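Local atomic coordinates of DnaJ homolog dnj-2 (Caenorhabditis elegans, PDB entry 2QSA), a protein that carries a J domain and probably serves as an Hsp40-type co-chaperone that stimulates the ATPase activity of an Hsp70 partner. Residues 19-24 with 38-43; 26-31 with 76-81; 82-87 with 92-97. One frame throughout, in Å; residues are numbered along the deposited sequence. Where two conformers were deposited one is given.

Contact 1 of 3, residues 19-24 with 38-43; sequences DVLEVN and RALARK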
loop_
_atom_site.group_PDB
_atom_site.type_symbol
_atom_site.label_atom_id
_atom_site.label_comp_id
_atom_site.label_asym_id
_atom_site.label_seq_id
_atom_site.Cartn_x
_atom_site.Cartn_y
_atom_site.Cartn_z
ATOM N N ASP A 19 4.670 -4.783 -3.416
ATOM C CA ASP A 19 4.181 -5.523 -4.602
ATOM C C ASP A 19 3.065 -4.770 -5.305
ATOM O O ASP A 19 2.987 -4.794 -6.523
ATOM C CB ASP A 19 3.654 -6.896 -4.206
ATOM C CG ASP A 19 4.751 -7.818 -3.660
ATOM O OD1 ASP A 19 5.927 -7.545 -3.872
ATOM O OD2 ASP A 19 4.383 -8.872 -3.080
ATOM N N VAL A 20 2.202 -4.113 -4.518
ATOM C CA VAL A 20 1.110 -3.341 -5.117
ATOM C C VAL A 20 1.609 -2.305 -6.141
ATOM O O VAL A 20 1.020 -2.129 -7.210
ATOM C CB VAL A 20 0.241 -2.617 -4.019
ATOM C CG1 VAL A 20 -0.759 -1.639 -4.667
ATOM C CG2 VAL A 20 -0.509 -3.659 -3.171
ATOM N N LEU A 21 2.701 -1.633 -5.786
ATOM C CA LEU A 21 3.310 -0.654 -6.671
ATOM C C LEU A 21 4.414 -1.204 -7.574
ATOM O O LEU A 21 5.023 -0.440 -8.330
ATOM C CB LEU A 21 3.822 0.525 -5.830
ATOM C CG LEU A 21 2.708 1.283 -5.070
ATOM C CD1 LEU A 21 3.347 2.438 -4.239
ATOM C CD2 LEU A 21 1.667 1.875 -6.025
ATOM N N GLU A 22 4.644 -2.514 -7.521
ATOM C CA GLU A 22 5.683 -3.196 -8.318
ATOM C C GLU A 22 7.051 -2.532 -8.079
ATOM O O GLU A 22 7.830 -2.311 -9.010
ATOM C CB GLU A 22 5.269 -3.251 -9.814
ATOM C CG GLU A 22 3.856 -3.880 -10.033
ATOM C CD GLU A 22 3.242 -3.698 -11.465
ATOM O OE1 GLU A 22 3.571 -2.737 -12.202
ATOM O OE2 GLU A 22 2.360 -4.516 -11.822
ATOM N N VAL A 23 7.319 -2.169 -6.830
ATOM C CA VAL A 23 8.635 -1.669 -6.435
ATOM C C VAL A 23 9.316 -2.702 -5.543
ATOM O O VAL A 23 8.661 -3.582 -4.978
ATOM C CB VAL A 23 8.596 -0.304 -5.715
ATOM C CG1 VAL A 23 8.113 0.781 -6.656
ATOM C CG2 VAL A 23 7.741 -0.370 -4.518
ATOM N N ASN A 24 10.626 -2.588 -5.419
ATOM C CA ASN A 24 11.396 -3.609 -4.737
ATOM C C ASN A 24 11.871 -3.025 -3.407
ATOM O O ASN A 24 12.542 -1.997 -3.404
ATOM C CB ASN A 24 12.577 -3.982 -5.655
ATOM C CG ASN A 24 13.499 -5.011 -5.056
ATOM O OD1 ASN A 24 13.274 -5.514 -3.953
ATOM N ND2 ASN A 24 14.556 -5.367 -5.814
ATOM N N ARG A 38 2.456 7.116 -9.638
ATOM C CA ARG A 38 1.765 7.997 -10.602
ATOM C C ARG A 38 1.270 7.196 -11.822
ATOM O O ARG A 38 0.149 7.426 -12.285
ATOM C CB ARG A 38 2.644 9.183 -11.035
ATOM C CG ARG A 38 2.921 10.158 -9.872
ATOM C CD ARG A 38 4.138 11.089 -10.146
ATOM N NE ARG A 38 3.835 12.015 -11.252
ATOM C CZ ARG A 38 3.165 13.165 -11.117
ATOM N NH1 ARG A 38 2.734 13.608 -9.917
ATOM N NH2 ARG A 38 2.918 13.872 -12.215
ATOM N N ALA A 39 2.078 6.245 -12.287
ATOM C CA ALA A 39 1.708 5.404 -13.433
ATOM C C ALA A 39 0.527 4.516 -13.095
ATOM O O ALA A 39 -0.399 4.392 -13.905
ATOM C CB ALA A 39 2.897 4.563 -13.895
ATOM N N LEU A 40 0.571 3.876 -11.918
ATOM C CA LEU A 40 -0.518 2.909 -11.553
ATOM C C LEU A 40 -1.801 3.658 -11.196
ATOM O O LEU A 40 -2.895 3.185 -11.530
ATOM C CB LEU A 40 -0.086 2.035 -10.396
ATOM C CG LEU A 40 0.910 0.974 -10.867
ATOM C CD1 LEU A 40 1.639 0.278 -9.660
ATOM C CD2 LEU A 40 0.200 -0.043 -11.810
ATOM N N ALA A 41 -1.661 4.802 -10.523
ATOM C CA ALA A 41 -2.829 5.689 -10.238
ATOM C C ALA A 41 -3.509 6.126 -11.531
ATOM O O ALA A 41 -4.742 6.066 -11.630
ATOM C CB ALA A 41 -2.412 6.913 -9.409
ATOM N N ARG A 42 -2.714 6.505 -12.537
ATOM C CA ARG A 42 -3.275 6.851 -13.845
ATOM C C ARG A 42 -4.003 5.671 -14.448
ATOM O O ARG A 42 -5.113 5.812 -14.946
ATOM C CB ARG A 42 -2.195 7.313 -14.816
ATOM C CG ARG A 42 -1.769 8.741 -14.603
ATOM C CD ARG A 42 -0.971 9.247 -15.812
ATOM N NE ARG A 42 0.346 8.602 -15.931
ATOM C CZ ARG A 42 1.407 8.901 -15.175
ATOM N NH1 ARG A 42 1.314 9.818 -14.215
ATOM N NH2 ARG A 42 2.560 8.270 -15.359
ATOM N N LYS A 43 -3.375 4.500 -14.393
ATOM C CA LYS A 43 -3.969 3.283 -14.972
ATOM C C LYS A 43 -5.320 2.920 -14.345
ATOM O O LYS A 43 -6.226 2.453 -15.036
ATOM C CB LYS A 43 -2.978 2.114 -14.840
ATOM C CG LYS A 43 -3.528 0.769 -15.343
ATOM C CD LYS A 43 -2.534 -0.374 -15.083
ATOM C CE LYS A 43 -3.051 -1.713 -15.711
ATOM N NZ LYS A 43 -2.380 -2.840 -15.028
#

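Contact 2 of 3, residues 26-31 with 76-81; sequences EEFDKQ and EAKTNY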
loop_
_atom_site.group_PDB
_atom_site.type_symbol
_atom_site.label_atom_id
_atom_site.label_comp_id
_atom_site.label_asym_id
_atom_site.label_seq_id
_atom_site.Cartn_x
_atom_site.Cartn_y
_atom_site.Cartn_z
ATOM N N GLU A 26 14.272 -3.922 -1.496
ATOM C CA GLU A 26 15.727 -3.867 -1.412
ATOM C C GLU A 26 16.351 -2.808 -2.325
ATOM O O GLU A 26 17.494 -2.420 -2.102
ATOM C CB GLU A 26 16.347 -5.256 -1.636
ATOM C CG GLU A 26 15.614 -6.428 -0.939
ATOM C CD GLU A 26 15.360 -6.226 0.563
ATOM O OE1 GLU A 26 16.102 -5.448 1.207
ATOM O OE2 GLU A 26 14.424 -6.864 1.104
ATOM N N GLU A 27 15.611 -2.336 -3.336
ATOM C CA GLU A 27 16.136 -1.313 -4.253
ATOM C C GLU A 27 15.238 -0.072 -4.234
ATOM O O GLU A 27 15.063 0.640 -5.236
ATOM C CB GLU A 27 16.317 -1.869 -5.674
ATOM C CG GLU A 27 17.194 -3.137 -5.764
ATOM C CD GLU A 27 18.697 -2.895 -5.536
ATOM O OE1 GLU A 27 19.173 -1.754 -5.692
ATOM O OE2 GLU A 27 19.422 -3.865 -5.216
ATOM N N PHE A 28 14.689 0.200 -3.060
ATOM C CA PHE A 28 13.744 1.300 -2.870
ATOM C C PHE A 28 14.388 2.678 -2.935
ATOM O O PHE A 28 15.492 2.890 -2.416
ATOM C CB PHE A 28 13.121 1.135 -1.483
ATOM C CG PHE A 28 12.203 2.257 -1.096
ATOM C CD1 PHE A 28 10.849 2.212 -1.415
ATOM C CD2 PHE A 28 12.714 3.406 -0.478
ATOM C CE1 PHE A 28 9.993 3.249 -1.051
ATOM C CE2 PHE A 28 11.863 4.453 -0.108
ATOM C CZ PHE A 28 10.507 4.382 -0.414
ATOM N N ASP A 29 13.716 3.613 -3.596
ATOM C CA ASP A 29 13.901 5.037 -3.289
ATOM C C ASP A 29 12.646 5.812 -3.659
ATOM O O ASP A 29 11.761 5.298 -4.372
ATOM C CB ASP A 29 15.153 5.659 -3.934
ATOM C CG ASP A 29 15.076 5.723 -5.475
ATOM O OD1 ASP A 29 14.125 6.283 -6.038
ATOM O OD2 ASP A 29 16.029 5.266 -6.143
ATOM N N LYS A 30 12.558 7.030 -3.150
ATOM C CA LYS A 30 11.304 7.783 -3.231
ATOM C C LYS A 30 11.006 8.249 -4.659
ATOM O O LYS A 30 9.845 8.500 -5.034
ATOM C CB LYS A 30 11.344 8.961 -2.267
ATOM C CG LYS A 30 11.270 8.496 -0.823
ATOM C CD LYS A 30 11.097 9.680 0.102
ATOM C CE LYS A 30 11.510 9.326 1.476
ATOM N NZ LYS A 30 11.644 10.590 2.240
ATOM N N GLN A 31 12.073 8.439 -5.444
ATOM C CA GLN A 31 11.884 8.815 -6.822
ATOM C C GLN A 31 11.181 7.687 -7.599
ATOM O O GLN A 31 10.161 7.930 -8.275
ATOM C CB GLN A 31 13.244 9.203 -7.397
ATOM C CG GLN A 31 13.266 9.986 -8.621
ATOM C CD GLN A 31 14.730 10.379 -8.944
ATOM O OE1 GLN A 31 15.267 11.434 -8.483
ATOM N NE2 GLN A 31 15.359 9.554 -9.746
ATOM N N GLU A 76 8.061 7.516 8.466
ATOM C CA GLU A 76 7.633 6.872 9.705
ATOM C C GLU A 76 6.729 5.670 9.426
ATOM O O GLU A 76 6.937 4.589 10.002
ATOM C CB GLU A 76 6.914 7.861 10.626
ATOM C CG GLU A 76 6.535 7.303 11.981
ATOM C CD GLU A 76 6.160 8.378 12.980
ATOM O OE1 GLU A 76 5.860 9.531 12.574
ATOM O OE2 GLU A 76 6.185 8.066 14.178
ATOM N N ALA A 77 5.769 5.846 8.519
ATOM C CA ALA A 77 4.834 4.761 8.131
ATOM C C ALA A 77 5.672 3.621 7.542
ATOM O O ALA A 77 5.422 2.452 7.854
ATOM C CB ALA A 77 3.801 5.266 7.112
ATOM N N LYS A 78 6.659 3.970 6.695
ATOM C CA LYS A 78 7.450 2.933 6.006
ATOM C C LYS A 78 8.278 2.171 7.047
ATOM O O LYS A 78 8.390 0.954 6.964
ATOM C CB LYS A 78 8.374 3.542 4.922
ATOM C CG LYS A 78 9.129 2.482 4.166
ATOM C CD LYS A 78 9.991 3.109 3.087
ATOM C CE LYS A 78 10.724 2.008 2.277
ATOM N NZ LYS A 78 11.700 1.236 3.148
ATOM N N THR A 79 8.849 2.884 8.014
ATOM C CA THR A 79 9.646 2.207 9.056
ATOM C C THR A 79 8.725 1.234 9.831
ATOM O O THR A 79 9.070 0.065 10.052
ATOM C CB THR A 79 10.275 3.269 9.988
ATOM O OG1 THR A 79 11.239 4.023 9.241
ATOM C CG2 THR A 79 10.942 2.587 11.191
ATOM N N ASN A 80 7.516 1.701 10.169
ATOM C CA ASN A 80 6.515 0.839 10.831
ATOM C C ASN A 80 6.135 -0.360 9.953
ATOM O O ASN A 80 6.037 -1.508 10.425
ATOM C CB ASN A 80 5.247 1.642 11.147
ATOM C CG ASN A 80 5.461 2.637 12.312
ATOM O OD1 ASN A 80 6.456 2.559 13.005
ATOM N ND2 ASN A 80 4.527 3.551 12.511
ATOM N N TYR A 81 5.934 -0.082 8.669
ATOM C CA TYR A 81 5.543 -1.134 7.720
ATOM C C TYR A 81 6.601 -2.229 7.593
ATOM O O TYR A 81 6.297 -3.449 7.710
ATOM C CB TYR A 81 5.289 -0.524 6.333
ATOM C CG TYR A 81 4.619 -1.561 5.418
ATOM C CD1 TYR A 81 3.386 -2.156 5.786
ATOM C CD2 TYR A 81 5.218 -1.968 4.205
ATOM C CE1 TYR A 81 2.767 -3.116 4.999
ATOM C CE2 TYR A 81 4.622 -2.937 3.403
ATOM C CZ TYR A 81 3.392 -3.510 3.778
ATOM O OH TYR A 81 2.773 -4.426 2.996
#

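Contact 3 of 3, residues 82-87 with 92-97; sequences DYYLDH and FYNYYQ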
loop_
_atom_site.group_PDB
_atom_site.type_symbol
_atom_site.label_atom_id
_atom_site.label_comp_id
_atom_site.label_asym_id
_atom_site.label_seq_id
_atom_site.Cartn_x
_atom_site.Cartn_y
_atom_site.Cartn_z
ATOM N N ASP A 82 7.847 -1.790 7.417
ATOM C CA ASP A 82 8.952 -2.733 7.333
ATOM C C ASP A 82 9.090 -3.591 8.610
ATOM O O ASP A 82 9.360 -4.801 8.542
ATOM C CB ASP A 82 10.239 -1.964 7.032
ATOM C CG ASP A 82 10.285 -1.442 5.605
ATOM O OD1 ASP A 82 9.490 -1.886 4.739
ATOM O OD2 ASP A 82 11.132 -0.546 5.337
ATOM N N TYR A 83 8.886 -2.972 9.763
ATOM C CA TYR A 83 8.911 -3.699 11.035
ATOM C C TYR A 83 7.797 -4.774 11.080
ATOM O O TYR A 83 8.023 -5.931 11.446
ATOM C CB TYR A 83 8.769 -2.723 12.195
ATOM C CG TYR A 83 9.061 -3.405 13.509
ATOM C CD1 TYR A 83 10.329 -3.340 14.067
ATOM C CD2 TYR A 83 8.082 -4.128 14.152
ATOM C CE1 TYR A 83 10.597 -3.969 15.267
ATOM C CE2 TYR A 83 8.320 -4.758 15.364
ATOM C CZ TYR A 83 9.596 -4.688 15.906
ATOM O OH TYR A 83 9.856 -5.310 17.109
ATOM N N TYR A 84 6.599 -4.372 10.684
ATOM C CA TYR A 84 5.467 -5.311 10.542
ATOM C C TYR A 84 5.751 -6.488 9.604
ATOM O O TYR A 84 5.459 -7.638 9.939
ATOM C CB TYR A 84 4.310 -4.479 10.002
ATOM C CG TYR A 84 3.120 -5.216 9.436
ATOM C CD1 TYR A 84 2.235 -5.909 10.291
ATOM C CD2 TYR A 84 2.790 -5.115 8.052
ATOM C CE1 TYR A 84 1.074 -6.541 9.778
ATOM C CE2 TYR A 84 1.637 -5.751 7.532
ATOM C CZ TYR A 84 0.773 -6.425 8.380
ATOM O OH TYR A 84 -0.358 -6.993 7.861
ATOM N N LEU A 85 6.323 -6.196 8.433
ATOM C CA LEU A 85 6.702 -7.272 7.508
ATOM C C LEU A 85 7.697 -8.244 8.194
ATOM O O LEU A 85 7.596 -9.465 8.048
ATOM C CB LEU A 85 7.341 -6.722 6.235
ATOM C CG LEU A 85 6.409 -5.942 5.297
ATOM C CD1 LEU A 85 7.270 -5.506 4.089
ATOM C CD2 LEU A 85 5.185 -6.809 4.812
ATOM N N ASP A 86 8.637 -7.666 8.918
ATOM C CA ASP A 86 9.743 -8.421 9.544
ATOM C C ASP A 86 9.342 -9.130 10.836
ATOM O O ASP A 86 10.024 -10.110 11.255
ATOM C CB ASP A 86 10.943 -7.487 9.798
ATOM C CG ASP A 86 11.628 -7.033 8.522
ATOM O OD1 ASP A 86 11.351 -7.600 7.425
ATOM O OD2 ASP A 86 12.441 -6.076 8.606
ATOM N N HIS A 87 8.277 -8.650 11.490
ATOM C CA HIS A 87 7.889 -9.161 12.816
ATOM C C HIS A 87 6.382 -9.401 12.888
ATOM O O HIS A 87 5.702 -8.771 13.681
ATOM C CB HIS A 87 8.337 -8.185 13.923
ATOM C CG HIS A 87 9.756 -7.731 13.786
ATOM N ND1 HIS A 87 10.823 -8.421 14.321
ATOM C CD2 HIS A 87 10.283 -6.655 13.158
ATOM C CE1 HIS A 87 11.944 -7.784 14.037
ATOM N NE2 HIS A 87 11.647 -6.712 13.333
ATOM N N PHE A 92 0.220 -6.912 18.697
ATOM C CA PHE A 92 -0.243 -5.705 19.366
ATOM C C PHE A 92 0.625 -4.496 18.975
ATOM O O PHE A 92 0.103 -3.439 18.636
ATOM C CB PHE A 92 -0.315 -5.895 20.885
ATOM C CG PHE A 92 -1.090 -4.804 21.544
ATOM C CD1 PHE A 92 -2.393 -5.043 22.017
ATOM C CD2 PHE A 92 -0.534 -3.522 21.669
ATOM C CE1 PHE A 92 -3.116 -4.007 22.635
ATOM C CE2 PHE A 92 -1.273 -2.469 22.282
ATOM C CZ PHE A 92 -2.578 -2.745 22.738
ATOM N N TYR A 93 1.939 -4.672 18.994
ATOM C CA TYR A 93 2.836 -3.588 18.640
ATOM C C TYR A 93 2.515 -3.084 17.198
ATOM O O TYR A 93 2.401 -1.889 16.948
ATOM C CB TYR A 93 4.274 -4.120 18.729
ATOM C CG TYR A 93 5.299 -3.065 18.364
ATOM C CD1 TYR A 93 5.641 -2.052 19.259
ATOM C CD2 TYR A 93 5.868 -3.051 17.083
ATOM C CE1 TYR A 93 6.579 -1.071 18.883
ATOM C CE2 TYR A 93 6.778 -2.067 16.700
ATOM C CZ TYR A 93 7.128 -1.097 17.585
ATOM O OH TYR A 93 8.023 -0.136 17.125
ATOM N N ASN A 94 2.372 -3.994 16.255
ATOM C CA ASN A 94 2.125 -3.584 14.857
ATOM C C ASN A 94 0.793 -2.872 14.686
ATOM O O ASN A 94 0.695 -1.824 14.011
ATOM C CB ASN A 94 2.180 -4.801 13.938
ATOM C CG ASN A 94 3.591 -5.375 13.828
ATOM O OD1 ASN A 94 4.561 -4.628 13.904
ATOM N ND2 ASN A 94 3.692 -6.694 13.599
ATOM N N TYR A 95 -0.238 -3.393 15.339
ATOM C CA TYR A 95 -1.519 -2.698 15.315
ATOM C C TYR A 95 -1.429 -1.322 15.962
ATOM O O TYR A 95 -1.964 -0.346 15.424
ATOM C CB TYR A 95 -2.584 -3.522 16.040
ATOM C CG TYR A 95 -3.257 -4.600 15.201
ATOM C CD1 TYR A 95 -2.528 -5.653 14.651
ATOM C CD2 TYR A 95 -4.639 -4.585 15.015
ATOM C CE1 TYR A 95 -3.170 -6.661 13.893
ATOM C CE2 TYR A 95 -5.287 -5.595 14.266
ATOM C CZ TYR A 95 -4.531 -6.632 13.729
ATOM O OH TYR A 95 -5.139 -7.637 12.979
ATOM N N TYR A 96 -0.799 -1.252 17.142
ATOM C CA TYR A 96 -0.625 0.009 17.854
ATOM C C TYR A 96 0.106 1.053 16.967
ATOM O O TYR A 96 -0.337 2.216 16.837
ATOM C CB TYR A 96 0.188 -0.255 19.139
ATOM C CG TYR A 96 0.509 1.004 19.904
ATOM C CD1 TYR A 96 -0.457 1.629 20.682
ATOM C CD2 TYR A 96 1.754 1.590 19.798
ATOM C CE1 TYR A 96 -0.194 2.795 21.365
ATOM C CE2 TYR A 96 2.032 2.798 20.463
ATOM C CZ TYR A 96 1.045 3.381 21.241
ATOM O OH TYR A 96 1.290 4.562 21.911
ATOM N N GLN A 97 1.219 0.649 16.349
ATOM C CA GLN A 97 1.985 1.609 15.532
ATOM C C GLN A 97 1.159 2.094 14.340
ATOM O O GLN A 97 1.225 3.265 13.993
ATOM C CB GLN A 97 3.296 1.025 15.020
ATOM C CG GLN A 97 4.308 0.578 16.135
ATOM C CD GLN A 97 4.646 1.662 17.145
ATOM O OE1 GLN A 97 4.706 2.853 16.826
ATOM N NE2 GLN A 97 4.886 1.237 18.386
#

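Contact 1 of 3, residues 19-24 with 38-43
Leu21 and Leu40 make the closest backbone approach here, their CA atoms 7.2 Å apart, where the turn leaving helix 17-20 passes alongside the last turns of helix 30-43. That turn is a Schellman motif: Glu22 has positive phi, and its N bonds back to Asp19 O at 3.0 Å. Leu40 does most of the touching. Its CD1 lies 3.5 Å from Val20 O and equally near Leu21 CA, so one methyl rests more closely on main chain than on side chain. The two leucines cross obliquely, Leu21 CD2 meeting Leu40 CD1 at 4.0 Å. Leu21 holds CG beside its backbone N (chi1 -62°), which brings CD2 to Leu40 although its CB does not point there; the same side chain packs on Leu33, Ile65 and Ala68. At the margin, the Glu22 carboxylate passes near Leu40 CD2, and its OE2 stays 6.0 Å from Lys43 NZ, a spacing at which attraction between the charges is probably modest. With no hydrogen bond between the segments, this corner of the J domain, just ahead of the loop that carries the family's His-Pro-Asp motif, is joined by apolar contact that sets proximity rather than direction.

Contact 2 of 3, residues 26-31 with 76-81
Phe28 and Lys78 account for all of the touching between these segments, in a methylene CH-pi contact coupled to a cation-pi pair on the surface of the J domain. Phe28 sits in the connection that enters helix 30-43, while Lys78 belongs to helix 75-86, which follows the long hairpin helices. The two side chains run past each other in opposite directions, with the lysine lying over one face of the ring. What rests on the ring is the methylene: Lys78 CE stands 3.4 Å from the Phe28 centroid, only 3° off the ring normal, a CH-pi contact made almost equally with all six carbons. Lys78 CD follows near the outer end of the ring, 3.8 Å from Phe28 CZ.

The lysine runs extended as far as CE and then bends (chi4 -64°), which turns NZ back from the ring to 4.5 Å from the Phe28 centroid. The ammonium is still over the face and within cation-pi range, but it lies behind CE and is directed to a salt bridge with Asp82 OD2, with a weak hydrogen bond to Tyr18 OH besides. Phe28 also packs on Tyr18, and Lys78 on Leu72. Replacing Phe28 by an alanine would probably strip the cover from the Lys78 methylenes, let the chain turn more freely and leave the ammonium without its aromatic partner.

Right after Phe28, Asp29 occupies the N-cap position of helix 30-43, its OD1 accepting a hydrogen bond from Lys32 N.

Contact 3 of 3, residues 82-87 with 92-97
Asn94 reaches across to His87 and bonds its main chain, ND2 giving a hydrogen to His87 O at 2.9 Å with an N-H...O angle of 146°. The donor stands above the carbonyl plane, whereas the oxygen lies close to the plane of the asparagine amide. On the other branch, Asn94 OD1 comes within 3.5 Å of Tyr84 CA and sits at the edge of the Tyr83 ring, 3.6 Å from CD2 of that tyrosine. The amide is thus wedged between neighbouring tyrosines, and it stands nearly perpendicular to the Tyr84 ring, whose edge it meets at CD1. Asn94 CG lies beside its own backbone N (chi1 -68°), which sends the amide across the gap to the C-terminal end of the facing helix.

Next to it, Tyr93 directs an edge at the face of Tyr83 in an offset edge-to-face pair, centroids 4.9 Å apart and Tyr93 CE2 3.4 Å from Tyr83 CE2. The opposite face of Tyr83 is covered by His87, with CD2 of the imidazole 3.2 Å above the ring plane.

These residues close an antiparallel helical hairpin of helices 75-86 and 91-101, joined through a short connection; the axes of 82-86 and 92-97 run at 160° to each other, 10.0 Å apart.

Farther out, Tyr83 and Tyr84 are held at their hydroxyls. Tyr83 OH bonds Gln90 OE1, in the approach to the second helix, while Tyr84 OH takes a hydrogen bond from Ala7 N in the N-terminal segment, and its ring also meets that of Tyr11. Gln97 CG underlies one face of Tyr93.

Overall arrangement
The three contacts follow the chain from the first helices to helix 91-101. Contacts 1 and 2 use the two ends of helix 30-43, their centres 14 Å apart; their segments alternate along the chain, so each brackets part of the other. Contact 2 passes directly into contact 3 along helix 75-86, again with 14 Å between centres, and the two touch where Asn80 ND2 packs 3.6 Å from Gln97 O. Contacts 1 and 3 lie on opposite sides of the chain's centre, 23 Å between centres and about 8 Å at the nearest atoms. Contact 1 lies nearest in sequence to the His-Pro-Asp loop, by which J domains engage Hsp70.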